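Local coordinates for protein SsfX3 (Streptomyces sp. SF2575, PDB 3SKV) that probably transfers a salicylyl group onto a tetracycline intermediate during antibiotic biosynthesis, using a GDSL/SGNH-type acyltransferase domain joined to a jelly-roll domain, at residues Pro59-His64 / Leu220-Phe225; Ile195-Gly200 / Arg206-Leu211; Ala213-Leu218 / Ser370-Met375; Ile276-His281 / Gln328-Leu333; Arg337-Gly340 / Glu346-Leu349. The protein carries 1 engineered substitution. One frame throughout, in Å; residues are numbered along the deposited sequence.

Contact 1 (Pro59-His64 / Leu220-Phe225); sequences PWRAPH and LQSLSF
Arg-61 NH1 is gripped by two carbonyls of segment 220-225: a sound bond to Ser-222 O (3.0 Å, N-H...O angle 151°) and a weak one to Ser-224 O (3.4 Å). The first does not use a lone pair in the usual way; NH1 stands above the carbonyl plane, with a C=O...N angle of 103°. The guanidinium also lies against Phe-225, whose CE1 sits over one of its faces, 3.5 Å from Arg-61 CZ, with the two planes inclined to each other. A bend at chi3 (-67°) turns the guanidinium toward this ring and the carbonyls. NE donates to Gln-81 O, a further restraint on the rotation of the group. Arg-61 follows strand 56-60 of the N-terminal domain, whereas Ser-222 belongs to strand 219-223, an outermost strand of the parallel sheet of the GDSL/SGNH domain, and the arginine therefore bridges the two domains through buried backbone oxygens. A methionine in its place would probably leave Ser-222 O without this donor and Gln-81 O without its mate. Farther back along Arg-61, its own carbonyl O meets Leu-223 CD2 at 3.2 Å and faces the rim of Phe-225 in the ring plane.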
# COMPACT_ATOMS: atom_id res chain seq x y z
N PRO A 59 -9.42 -3.90 -9.60
CA PRO A 59 -9.03 -2.61 -9.00
C PRO A 59 -7.56 -2.34 -9.39
O PRO A 59 -6.75 -3.29 -9.43
CB PRO A 59 -9.18 -2.84 -7.48
CG PRO A 59 -9.74 -4.22 -7.32
CD PRO A 59 -9.41 -4.97 -8.59
N TRP A 60 -7.24 -1.08 -9.75
CA TRP A 60 -5.88 -0.66 -10.12
C TRP A 60 -5.42 0.43 -9.19
O TRP A 60 -6.22 1.22 -8.70
CB TRP A 60 -5.82 -0.16 -11.56
CG TRP A 60 -5.82 -1.24 -12.60
CD1 TRP A 60 -6.86 -2.05 -12.95
CD2 TRP A 60 -4.76 -1.52 -13.53
NE1 TRP A 60 -6.49 -2.88 -13.99
CE2 TRP A 60 -5.22 -2.55 -14.39
CE3 TRP A 60 -3.47 -0.99 -13.73
CZ2 TRP A 60 -4.42 -3.07 -15.42
CZ3 TRP A 60 -2.68 -1.52 -14.74
CH2 TRP A 60 -3.14 -2.56 -15.56
N ARG A 61 -4.12 0.48 -8.95
CA ARG A 61 -3.52 1.51 -8.11
C ARG A 61 -2.86 2.63 -8.94
O ARG A 61 -2.01 3.35 -8.45
CB ARG A 61 -2.60 0.90 -7.06
CG ARG A 61 -3.40 0.16 -5.99
CD ARG A 61 -2.49 -0.21 -4.85
NE ARG A 61 -1.53 -1.21 -5.27
CZ ARG A 61 -0.24 -1.21 -4.95
NH1 ARG A 61 0.26 -0.26 -4.16
NH2 ARG A 61 0.57 -2.15 -5.41
N ALA A 62 -3.31 2.79 -10.18
CA ALA A 62 -2.92 3.83 -11.14
C ALA A 62 -4.04 3.88 -12.22
O ALA A 62 -4.80 2.91 -12.28
CB ALA A 62 -1.59 3.49 -11.77
N PRO A 63 -4.20 4.96 -13.04
CA PRO A 63 -5.30 4.97 -14.05
C PRO A 63 -5.02 3.91 -15.11
O PRO A 63 -4.06 4.09 -15.85
CB PRO A 63 -5.24 6.38 -14.64
CG PRO A 63 -4.40 7.16 -13.72
CD PRO A 63 -3.44 6.22 -13.08
N HIS A 64 -5.79 2.81 -15.16
CA HIS A 64 -5.55 1.66 -16.03
C HIS A 64 -5.38 1.98 -17.51
O HIS A 64 -4.59 1.33 -18.18
CB HIS A 64 -6.59 0.54 -15.81
CG HIS A 64 -7.99 0.91 -16.21
ND1 HIS A 64 -8.46 0.67 -17.49
CD2 HIS A 64 -8.96 1.52 -15.49
CE1 HIS A 64 -9.70 1.13 -17.50
NE2 HIS A 64 -10.05 1.66 -16.32
N LEU A 220 -6.29 4.63 3.72
CA LEU A 220 -5.04 4.34 3.03
C LEU A 220 -5.16 4.24 1.50
O LEU A 220 -6.14 3.70 0.98
CB LEU A 220 -4.45 3.04 3.60
CG LEU A 220 -3.26 2.42 2.86
CD1 LEU A 220 -2.02 3.30 3.02
CD2 LEU A 220 -3.02 1.02 3.33
N GLN A 221 -4.08 4.68 0.86
CA GLN A 221 -3.84 4.56 -0.56
C GLN A 221 -2.33 4.35 -0.73
O GLN A 221 -1.54 5.26 -0.52
CB GLN A 221 -4.30 5.78 -1.34
CG GLN A 221 -3.93 5.74 -2.81
CD GLN A 221 -4.74 4.73 -3.60
OE1 GLN A 221 -5.96 4.85 -3.69
NE2 GLN A 221 -4.07 3.76 -4.18
N SER A 222 -1.95 3.13 -1.09
CA SER A 222 -0.56 2.74 -1.30
C SER A 222 -0.19 2.94 -2.75
O SER A 222 -0.91 2.49 -3.65
CB SER A 222 -0.36 1.28 -0.92
OG SER A 222 0.92 0.81 -1.33
N LEU A 223 0.91 3.62 -2.98
CA LEU A 223 1.52 3.82 -4.28
C LEU A 223 2.97 3.34 -4.15
O LEU A 223 3.89 3.90 -4.74
CB LEU A 223 1.44 5.28 -4.75
CG LEU A 223 0.06 5.85 -5.02
CD1 LEU A 223 0.14 7.28 -5.35
CD2 LEU A 223 -0.64 5.13 -6.14
N SER A 224 3.15 2.29 -3.32
CA SER A 224 4.38 1.55 -3.07
C SER A 224 4.45 0.41 -4.09
O SER A 224 3.62 -0.50 -4.07
CB SER A 224 4.37 0.96 -1.67
OG SER A 224 5.03 1.80 -0.74
N PHE A 225 5.44 0.45 -5.00
CA PHE A 225 5.54 -0.62 -5.99
C PHE A 225 6.96 -1.20 -5.98
O PHE A 225 7.52 -1.51 -7.05
CB PHE A 225 5.14 -0.08 -7.38
CG PHE A 225 3.82 0.63 -7.44
CD1 PHE A 225 2.62 -0.08 -7.49
CD2 PHE A 225 3.76 2.02 -7.45
CE1 PHE A 225 1.39 0.58 -7.54
CE2 PHE A 225 2.53 2.67 -7.54
CZ PHE A 225 1.35 1.95 -7.59

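Contact 2 (Ile195-Gly200 / Arg206-Leu211); sequences ICHGRG and RTWLAL
The imidazole of His-197 takes the edge of the Trp-208 indole on one face, in a T-shaped pair whose planes stand 84° apart and whose centroids (His-197 ring to Trp-208 five-membered ring) are 4.6 Å apart. This is the tight part of the contact: Trp-208 NE1 lies 3.2 Å from His-197 ND1 and reaches the face toward its rim, while Ile-195 O stands over the opposite face. Leu-209 CD1 adds an apolar touch at 3.7 Å from His-197 CD2. An alanine at His-197 would probably open a gap beneath the indole edge and remove the weak hydrogen bonds that NE2 makes with Asp-193 and Ser-224. Packing is sparser where Thr-207 CG2 meets His-197 O (3.5 Å) and Gly-198 CA (4.0 Å), and beyond it the loop runs out to the partly exposed, poorly ordered Arg-199. Thr-207 OG1, held between backbone N and carbonyl carbon by chi1 of 63°, is the N-cap and accepts from Ala-210 N (3.1 Å). The loop following strand 187-192, which carries the nucleophile motif in GDSL enzymes, thus meets the start of helix 208-216, with Trp-208 also touching His-190 of that strand and Phe-367 of helix 361-377.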
# COMPACT_ATOMS: atom_id res chain seq x y z
N ILE A 195 10.99 -2.24 -0.99
CA ILE A 195 10.41 -3.57 -0.75
C ILE A 195 8.90 -3.62 -0.86
O ILE A 195 8.21 -2.64 -0.58
CB ILE A 195 10.87 -4.21 0.59
CG1 ILE A 195 10.49 -3.34 1.82
CG2 ILE A 195 12.36 -4.62 0.54
CD1 ILE A 195 10.49 -4.05 3.16
N CYS A 196 8.38 -4.82 -1.17
CA CYS A 196 6.97 -5.12 -1.20
C CYS A 196 6.55 -5.25 0.25
O CYS A 196 7.19 -5.98 1.03
CB CYS A 196 6.71 -6.41 -1.97
SG CYS A 196 7.49 -6.47 -3.61
N HIS A 197 5.51 -4.52 0.62
CA HIS A 197 5.02 -4.48 1.99
C HIS A 197 4.20 -5.66 2.44
O HIS A 197 3.99 -5.82 3.64
CB HIS A 197 4.30 -3.16 2.26
CG HIS A 197 5.19 -1.96 2.09
ND1 HIS A 197 6.47 -1.93 2.63
CD2 HIS A 197 4.94 -0.79 1.48
CE1 HIS A 197 6.94 -0.74 2.33
NE2 HIS A 197 6.06 -0.02 1.63
N GLY A 198 3.73 -6.47 1.49
CA GLY A 198 2.93 -7.64 1.83
C GLY A 198 3.77 -8.76 2.42
O GLY A 198 3.25 -9.59 3.15
N ARG A 199 5.08 -8.74 2.12
CA ARG A 199 6.03 -9.74 2.55
C ARG A 199 6.29 -9.74 4.07
O ARG A 199 6.65 -8.69 4.66
CB ARG A 199 7.32 -9.65 1.72
CG ARG A 199 8.10 -10.96 1.70
CD ARG A 199 7.71 -11.86 0.54
NE ARG A 199 8.54 -11.62 -0.65
CZ ARG A 199 8.24 -10.76 -1.62
NH1 ARG A 199 7.14 -10.03 -1.56
NH2 ARG A 199 9.06 -10.62 -2.66
N GLY A 200 6.08 -10.91 4.68
CA GLY A 200 6.28 -11.12 6.11
C GLY A 200 5.08 -10.74 6.96
O GLY A 200 5.02 -11.10 8.14
N ARG A 206 -2.75 -6.82 8.08
CA ARG A 206 -1.71 -6.77 9.10
C ARG A 206 -0.34 -6.35 8.60
O ARG A 206 0.67 -6.64 9.26
CB ARG A 206 -1.74 -8.04 9.97
CG ARG A 206 -2.94 -8.06 10.94
CD ARG A 206 -3.00 -9.31 11.79
NE ARG A 206 -3.49 -10.43 10.97
CZ ARG A 206 -3.46 -11.71 11.33
NH1 ARG A 206 -2.98 -12.06 12.52
NH2 ARG A 206 -3.92 -12.65 10.51
N THR A 207 -0.29 -5.59 7.47
CA THR A 207 0.96 -4.99 6.99
C THR A 207 1.18 -3.77 7.89
O THR A 207 0.22 -3.32 8.53
CB THR A 207 0.91 -4.58 5.50
OG1 THR A 207 -0.08 -3.57 5.32
CG2 THR A 207 0.63 -5.75 4.56
N TRP A 208 2.40 -3.21 7.92
CA TRP A 208 2.63 -2.04 8.76
C TRP A 208 1.69 -0.91 8.34
O TRP A 208 1.10 -0.26 9.21
CB TRP A 208 4.10 -1.64 8.76
CG TRP A 208 4.60 -1.02 7.49
CD1 TRP A 208 5.21 -1.64 6.45
CD2 TRP A 208 4.52 0.37 7.14
NE1 TRP A 208 5.53 -0.73 5.47
CE2 TRP A 208 5.13 0.52 5.87
CE3 TRP A 208 4.01 1.51 7.78
CZ2 TRP A 208 5.25 1.76 5.24
CZ3 TRP A 208 4.08 2.73 7.14
CH2 TRP A 208 4.73 2.86 5.90
N LEU A 209 1.50 -0.72 7.01
CA LEU A 209 0.61 0.29 6.41
C LEU A 209 -0.83 0.12 6.86
O LEU A 209 -1.45 1.09 7.30
CB LEU A 209 0.67 0.18 4.88
CG LEU A 209 1.74 0.99 4.18
CD1 LEU A 209 1.78 0.67 2.74
CD2 LEU A 209 1.51 2.50 4.35
N ALA A 210 -1.35 -1.11 6.77
CA ALA A 210 -2.71 -1.45 7.18
C ALA A 210 -2.91 -1.19 8.68
O ALA A 210 -3.87 -0.52 9.05
CB ALA A 210 -3.00 -2.90 6.84
N LEU A 211 -1.97 -1.66 9.52
CA LEU A 211 -1.99 -1.50 10.98
C LEU A 211 -1.89 -0.03 11.36
O LEU A 211 -2.60 0.40 12.28
CB LEU A 211 -0.81 -2.26 11.60
CG LEU A 211 -0.99 -3.65 12.22
CD1 LEU A 211 -2.47 -4.21 12.18
CD2 LEU A 211 0.09 -4.58 11.76

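Contact 3 (Ala213-Leu218 / Ser370-Met375); sequences ARAEGL and SSRREM
A surface salt bridge between Glu-216 and Arg-372 links two helices of the GDSL/SGNH domain, 208-216 near its C-terminal end and 361-377 in its C-terminal half. The evidence is that, between the segments, one carboxylate oxygen takes both bonds: Glu-216 OE2 accepts from Arg-372 NE at 2.6 Å (N-H...O angle 151°) and, more weakly, from Arg-372 NH2 at 3.0 Å. The approach to OE2 is on its anti side, and the oxygen lies close to the guanidinium plane, although the carboxylate is turned 42° against that plane. Arg-372 reaches this place through a bend at chi3 (63°), which brings its NE-NH2 edge round to the acid arriving from the opposite direction. One face of the guanidinium is covered by Ala-215 CB, 3.5 Å from Arg-372 CZ. The remaining amino group, NH1, has a second acid, Glu-369, so the charge of Arg-372 is probably shared between both carboxylates. Behind Glu-216 the helix closes in a Schellman motif: Gly-217 has a positive phi, Leu-218 N bonds to Ala-213 O (2.9 Å), and Gly-217 N makes a weak bond to Arg-214 O. Ala-213 rests on strand 187-192 and Met-375 on strand 247-252; neighbouring helices lying across a parallel sheet in this way belong to the three-layer alpha/beta/alpha plan of the SGNH fold.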
# COMPACT_ATOMS: atom_id res chain seq x y z
N ALA A 213 -2.71 2.68 9.44
CA ALA A 213 -3.95 3.34 8.99
C ALA A 213 -5.14 3.02 9.89
O ALA A 213 -5.91 3.92 10.23
CB ALA A 213 -4.28 2.94 7.56
N ARG A 214 -5.29 1.75 10.26
CA ARG A 214 -6.39 1.30 11.10
C ARG A 214 -6.31 1.92 12.50
O ARG A 214 -7.33 2.37 13.02
CB ARG A 214 -6.43 -0.23 11.20
CG ARG A 214 -6.84 -0.91 9.93
CD ARG A 214 -6.49 -2.39 9.96
NE ARG A 214 -7.27 -3.11 10.97
CZ ARG A 214 -6.96 -4.31 11.44
NH1 ARG A 214 -5.89 -4.94 10.99
NH2 ARG A 214 -7.74 -4.90 12.35
N ALA A 215 -5.09 1.99 13.08
CA ALA A 215 -4.92 2.57 14.41
C ALA A 215 -5.18 4.08 14.38
O ALA A 215 -5.66 4.65 15.37
CB ALA A 215 -3.54 2.29 14.93
N GLU A 216 -4.87 4.73 13.24
CA GLU A 216 -5.05 6.17 13.10
C GLU A 216 -6.42 6.60 12.58
O GLU A 216 -6.74 7.77 12.72
CB GLU A 216 -3.92 6.77 12.24
CG GLU A 216 -2.59 6.93 12.98
CD GLU A 216 -2.61 7.74 14.27
OE1 GLU A 216 -3.35 8.74 14.36
OE2 GLU A 216 -1.85 7.37 15.20
N GLY A 217 -7.20 5.68 12.00
CA GLY A 217 -8.50 6.01 11.40
C GLY A 217 -8.32 6.68 10.04
O GLY A 217 -9.05 7.61 9.70
N LEU A 218 -7.34 6.20 9.25
CA LEU A 218 -7.04 6.78 7.94
C LEU A 218 -7.47 5.90 6.78
O LEU A 218 -7.41 4.67 6.86
CB LEU A 218 -5.54 7.08 7.80
CG LEU A 218 -4.90 8.04 8.81
CD1 LEU A 218 -3.40 7.96 8.74
CD2 LEU A 218 -5.38 9.48 8.59
N SER A 370 6.03 2.50 15.39
CA SER A 370 7.19 3.36 15.23
C SER A 370 6.93 4.53 14.26
O SER A 370 7.31 5.67 14.55
CB SER A 370 8.41 2.54 14.81
OG SER A 370 9.59 3.32 14.91
N SER A 371 6.27 4.24 13.13
CA SER A 371 5.89 5.24 12.12
C SER A 371 4.91 6.23 12.73
O SER A 371 5.08 7.43 12.53
CB SER A 371 5.25 4.57 10.90
OG SER A 371 6.15 3.67 10.27
N ARG A 372 3.90 5.73 13.48
CA ARG A 372 2.88 6.55 14.14
C ARG A 372 3.51 7.47 15.18
O ARG A 372 3.17 8.65 15.23
CB ARG A 372 1.78 5.69 14.76
CG ARG A 372 0.84 5.08 13.73
CD ARG A 372 -0.18 4.18 14.39
NE ARG A 372 -1.04 4.92 15.30
CZ ARG A 372 -1.33 4.53 16.53
NH1 ARG A 372 -0.87 3.38 16.99
NH2 ARG A 372 -2.11 5.28 17.31
N ARG A 373 4.43 6.92 15.99
CA ARG A 373 5.15 7.66 17.01
C ARG A 373 5.98 8.80 16.35
O ARG A 373 5.90 9.95 16.78
CB ARG A 373 6.08 6.69 17.79
CG ARG A 373 6.95 7.40 18.85
CD ARG A 373 8.15 6.63 19.43
NE ARG A 373 8.19 5.21 19.08
CZ ARG A 373 8.91 4.67 18.11
NH1 ARG A 373 9.66 5.44 17.33
NH2 ARG A 373 8.88 3.36 17.90
N GLU A 374 6.72 8.47 15.29
CA GLU A 374 7.53 9.47 14.58
C GLU A 374 6.68 10.54 13.87
O GLU A 374 6.97 11.73 13.99
CB GLU A 374 8.57 8.81 13.66
CG GLU A 374 9.66 8.04 14.39
CD GLU A 374 10.42 8.82 15.45
OE1 GLU A 374 10.80 9.99 15.19
OE2 GLU A 374 10.64 8.24 16.55
N MET A 375 5.59 10.14 13.23
CA MET A 375 4.71 11.11 12.57
C MET A 375 3.95 11.98 13.57
O MET A 375 3.71 13.17 13.27
CB MET A 375 3.79 10.42 11.58
CG MET A 375 4.50 9.98 10.35
SD MET A 375 3.36 9.09 9.30
CE MET A 375 3.59 10.00 7.86

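Contact 4 (Ile276-His281 / Gln328-Leu333); sequences IIRERH and QNVHYL
Arg-278 sends its guanidinium toward Asn-329 by a sharp turn at chi2 (-87°), after which the chain runs straight on through chi3 and sets NH2 3.0 Å from Asn-329 O, near the guanidinium plane. The same nitrogen touches Asn-329 CB and Val-330 CG2, each at 3.5 Å, Val-330 coming in obliquely. Here lies the whole of the meeting between the two segments, whose closest CA atoms, those of Arg-278 and Asn-329, are still 10.0 Å apart. Helix 266-278 belongs to the beta-alpha-beta crossover that joins the adjacent parallel strands 247-252 and 286-290, and Asn-329 leads into 330-333, the outermost strand next to 286-290. Arg-278 thus spans from a helix covering the sheet to the start of its edge strand. Its aim is fixed at the other corners of the guanidinium: NH1 donates to His-281 O at 2.7 Å (N-H...O angle 154°), with that oxygen only 2° out of the guanidinium plane, and also to Thr-284 O. NE forms a salt bridge with Asp-327, whose other oxygen receives Asn-329 N, so one acid holds both the arginine and the backbone that the arginine approaches.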
# COMPACT_ATOMS: atom_id res chain seq x y z
N ILE A 276 4.99 19.57 -7.71
CA ILE A 276 3.89 19.05 -8.51
C ILE A 276 2.70 18.74 -7.58
O ILE A 276 1.57 19.11 -7.89
CB ILE A 276 4.30 17.80 -9.36
CG1 ILE A 276 5.29 18.19 -10.49
CG2 ILE A 276 3.05 17.04 -9.92
CD1 ILE A 276 6.12 16.97 -11.03
N ILE A 277 2.96 18.08 -6.45
CA ILE A 277 1.94 17.71 -5.46
C ILE A 277 1.26 18.99 -4.90
O ILE A 277 0.03 19.04 -4.78
CB ILE A 277 2.62 16.88 -4.33
CG1 ILE A 277 3.03 15.46 -4.84
CG2 ILE A 277 1.74 16.83 -3.07
CD1 ILE A 277 3.98 14.66 -3.85
N ARG A 278 2.10 20.01 -4.58
CA ARG A 278 1.70 21.28 -4.00
C ARG A 278 0.76 22.10 -4.87
O ARG A 278 0.09 22.99 -4.35
CB ARG A 278 2.92 22.10 -3.56
CG ARG A 278 3.52 21.65 -2.23
CD ARG A 278 2.84 22.31 -1.06
NE ARG A 278 3.42 21.85 0.20
CZ ARG A 278 2.86 20.99 1.05
NH1 ARG A 278 1.67 20.46 0.79
NH2 ARG A 278 3.50 20.63 2.16
N GLU A 279 0.70 21.80 -6.19
CA GLU A 279 -0.21 22.52 -7.09
C GLU A 279 -1.67 22.30 -6.64
O GLU A 279 -2.44 23.24 -6.69
CB GLU A 279 -0.04 22.06 -8.53
CG GLU A 279 1.28 22.42 -9.17
CD GLU A 279 1.63 21.67 -10.44
OE1 GLU A 279 0.82 20.84 -10.92
OE2 GLU A 279 2.73 21.91 -10.97
N ARG A 280 -2.01 21.06 -6.19
CA ARG A 280 -3.36 20.68 -5.75
C ARG A 280 -3.49 20.39 -4.24
O ARG A 280 -4.60 20.39 -3.73
CB ARG A 280 -3.98 19.56 -6.63
CG ARG A 280 -3.84 19.82 -8.14
CD ARG A 280 -5.13 19.76 -8.92
NE ARG A 280 -5.49 18.43 -9.39
CZ ARG A 280 -6.74 17.96 -9.40
NH1 ARG A 280 -7.74 18.69 -8.91
NH2 ARG A 280 -6.99 16.75 -9.87
N HIS A 281 -2.36 20.21 -3.53
CA HIS A 281 -2.30 20.00 -2.08
C HIS A 281 -1.36 21.07 -1.50
O HIS A 281 -0.23 20.75 -1.13
CB HIS A 281 -1.83 18.58 -1.73
CG HIS A 281 -2.64 17.49 -2.34
ND1 HIS A 281 -3.99 17.36 -2.07
CD2 HIS A 281 -2.27 16.53 -3.22
CE1 HIS A 281 -4.40 16.33 -2.79
NE2 HIS A 281 -3.40 15.79 -3.49
N GLN A 328 5.55 25.43 5.33
CA GLN A 328 5.33 25.07 6.73
C GLN A 328 4.78 23.66 6.89
O GLN A 328 4.76 23.12 8.00
CB GLN A 328 4.38 26.08 7.40
CG GLN A 328 4.95 27.49 7.34
CD GLN A 328 4.13 28.47 8.08
OE1 GLN A 328 3.35 29.23 7.49
NE2 GLN A 328 4.32 28.50 9.40
N ASN A 329 4.40 23.03 5.77
CA ASN A 329 3.83 21.70 5.80
C ASN A 329 4.67 20.59 5.20
O ASN A 329 4.14 19.53 4.87
CB ASN A 329 2.39 21.75 5.30
CG ASN A 329 1.54 22.67 6.17
OD1 ASN A 329 1.30 22.38 7.35
ND2 ASN A 329 1.14 23.83 5.64
N VAL A 330 5.98 20.80 5.07
CA VAL A 330 6.93 19.78 4.61
C VAL A 330 7.75 19.38 5.85
O VAL A 330 8.18 20.25 6.60
CB VAL A 330 7.83 20.18 3.41
CG1 VAL A 330 8.77 19.04 3.04
CG2 VAL A 330 6.99 20.50 2.21
N HIS A 331 7.91 18.07 6.10
CA HIS A 331 8.60 17.57 7.30
C HIS A 331 9.52 16.45 6.97
O HIS A 331 9.24 15.65 6.08
CB HIS A 331 7.60 17.06 8.32
CG HIS A 331 6.49 18.03 8.64
ND1 HIS A 331 6.66 19.04 9.56
CD2 HIS A 331 5.23 18.08 8.15
CE1 HIS A 331 5.50 19.68 9.60
NE2 HIS A 331 4.61 19.12 8.79
N TYR A 332 10.63 16.37 7.71
CA TYR A 332 11.57 15.28 7.50
C TYR A 332 11.36 14.15 8.51
O TYR A 332 11.25 14.40 9.70
CB TYR A 332 13.01 15.80 7.54
CG TYR A 332 14.03 14.68 7.49
CD1 TYR A 332 14.19 13.89 6.35
CD2 TYR A 332 14.80 14.37 8.62
CE1 TYR A 332 15.11 12.83 6.32
CE2 TYR A 332 15.73 13.34 8.59
CZ TYR A 332 15.86 12.55 7.45
OH TYR A 332 16.78 11.52 7.44
N LEU A 333 11.27 12.92 8.02
CA LEU A 333 11.13 11.69 8.80
C LEU A 333 12.39 10.85 8.60
O LEU A 333 12.63 10.37 7.49
CB LEU A 333 9.88 10.88 8.37
CG LEU A 333 9.47 9.68 9.23
CD1 LEU A 333 8.96 10.17 10.56
CD2 LEU A 333 8.38 8.82 8.55

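Contact 5 (Arg337-Gly340 / Glu346-Leu349); sequences RVWG and ELYL
Trp-339 NE1 donates to Tyr-348 OH at 2.6 Å, a short and nearly straight bond (N-H...O angle 167°) with the oxygen lying close to the indole plane. The two rings meet in a second way at the same time. Toward its six-membered side, the indole turns its edge to the face of the phenol: Trp-339 CZ2 is 3.7 Å from Tyr-348 CZ, the planes stand at 78°, and the centroids of the Trp-339 six-membered ring and the Tyr-348 ring are 5.4 Å apart. Bond and T-shaped stack together fix how the indole is rotated against the phenol and give its buried N-H an acceptor. At the far corner of the indole, Trp-339 CH2 rests obliquely against Leu-347 CB at 3.7 Å. The next shell explains the reach. Trp-339 is the residue at which the chain leaves helical geometry; its CB points toward 346-349, and CG, anti to the backbone N (chi1 -174°), carries the indole on to Tyr-348. Its backbone is bonded to Tyr-293, and its side chain lies on Val-292. Tyr-348 in turn packs on Pro-295 and Pro-356, while Leu-347 is bonded through its backbone to Asn-360. The pair thereby ties the end of helix 335-338 to the loop leading into helix 361-377, on which Val-338 and Leu-347 both pack.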
# COMPACT_ATOMS: atom_id res chain seq x y z
N ARG A 337 15.15 6.39 12.42
CA ARG A 337 14.31 6.51 13.64
C ARG A 337 13.11 5.57 13.50
O ARG A 337 12.72 4.93 14.48
CB ARG A 337 13.89 7.96 13.93
CG ARG A 337 15.08 8.85 14.28
CD ARG A 337 14.67 10.24 14.75
NE ARG A 337 13.65 10.15 15.80
CZ ARG A 337 13.92 9.96 17.09
NH1 ARG A 337 15.18 9.90 17.51
NH2 ARG A 337 12.93 9.86 17.97
N VAL A 338 12.58 5.41 12.28
CA VAL A 338 11.48 4.48 12.04
C VAL A 338 11.95 3.01 12.10
O VAL A 338 11.36 2.21 12.83
CB VAL A 338 10.59 4.86 10.82
CG1 VAL A 338 9.49 3.83 10.56
CG2 VAL A 338 9.95 6.22 11.04
N TRP A 339 13.02 2.68 11.40
CA TRP A 339 13.55 1.33 11.36
C TRP A 339 15.07 1.40 11.19
O TRP A 339 15.57 1.44 10.07
CB TRP A 339 12.88 0.59 10.19
CG TRP A 339 13.23 -0.87 10.12
CD1 TRP A 339 14.27 -1.43 9.45
CD2 TRP A 339 12.53 -1.95 10.77
NE1 TRP A 339 14.27 -2.79 9.63
CE2 TRP A 339 13.20 -3.14 10.41
CE3 TRP A 339 11.41 -2.02 11.62
CZ2 TRP A 339 12.77 -4.40 10.86
CZ3 TRP A 339 10.98 -3.26 12.03
CH2 TRP A 339 11.66 -4.43 11.66
N GLY A 340 15.79 1.44 12.29
CA GLY A 340 17.24 1.56 12.26
C GLY A 340 18.04 0.29 12.45
O GLY A 340 17.47 -0.82 12.49
N GLU A 346 15.21 -10.82 15.40
CA GLU A 346 13.90 -11.26 15.92
C GLU A 346 12.71 -10.59 15.18
O GLU A 346 11.62 -11.14 15.17
CB GLU A 346 13.80 -11.05 17.45
CG GLU A 346 13.88 -9.60 17.93
CD GLU A 346 13.66 -9.34 19.42
OE1 GLU A 346 14.36 -9.95 20.26
OE2 GLU A 346 12.81 -8.47 19.72
N LEU A 347 12.96 -9.42 14.54
CA LEU A 347 11.97 -8.66 13.80
C LEU A 347 12.05 -8.88 12.28
O LEU A 347 11.23 -8.32 11.54
CB LEU A 347 12.04 -7.18 14.15
CG LEU A 347 11.96 -6.82 15.67
CD1 LEU A 347 12.22 -5.33 15.89
CD2 LEU A 347 10.63 -7.26 16.31
N TYR A 348 12.97 -9.74 11.81
CA TYR A 348 13.07 -10.04 10.39
C TYR A 348 12.56 -11.41 10.04
O TYR A 348 12.76 -12.37 10.80
CB TYR A 348 14.50 -9.86 9.86
CG TYR A 348 14.89 -8.43 9.64
CD1 TYR A 348 14.63 -7.80 8.43
CD2 TYR A 348 15.55 -7.71 10.63
CE1 TYR A 348 15.07 -6.49 8.18
CE2 TYR A 348 15.97 -6.39 10.41
CZ TYR A 348 15.76 -5.80 9.17
OH TYR A 348 16.16 -4.50 8.96
N LEU A 349 11.98 -11.52 8.84
CA LEU A 349 11.43 -12.73 8.27
C LEU A 349 12.49 -13.74 7.81
O LEU A 349 12.38 -14.91 8.17
CB LEU A 349 10.51 -12.33 7.11
CG LEU A 349 10.01 -13.43 6.16
CD1 LEU A 349 8.97 -14.29 6.84
CD2 LEU A 349 9.48 -12.84 4.86

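Contacts 1 and 2 meet at Ser-224: its OG lies 3.2 Å from His-197 NE2, a weak bond beside Asp-193 of the GDSL motif, so both flank the probable catalytic region. Contact 2 shares helix 208-216 with contact 3, and Trp-208 CZ3 comes 3.9 Å from Ser-371 OG. Contact 3 is joined to contact 5 by polar ties, Glu-374 OE1 to Arg-337 NE at 2.9 Å being a salt bridge. Contact 4 lies at the far edge of the same sheet as contact 1, about 20 Å between centres, yet Leu-333 CD1 packs on Glu-374 CB of contact 3 at 3.4 Å. Contact 5 touches contact 2 through Leu-349 and Gly-200.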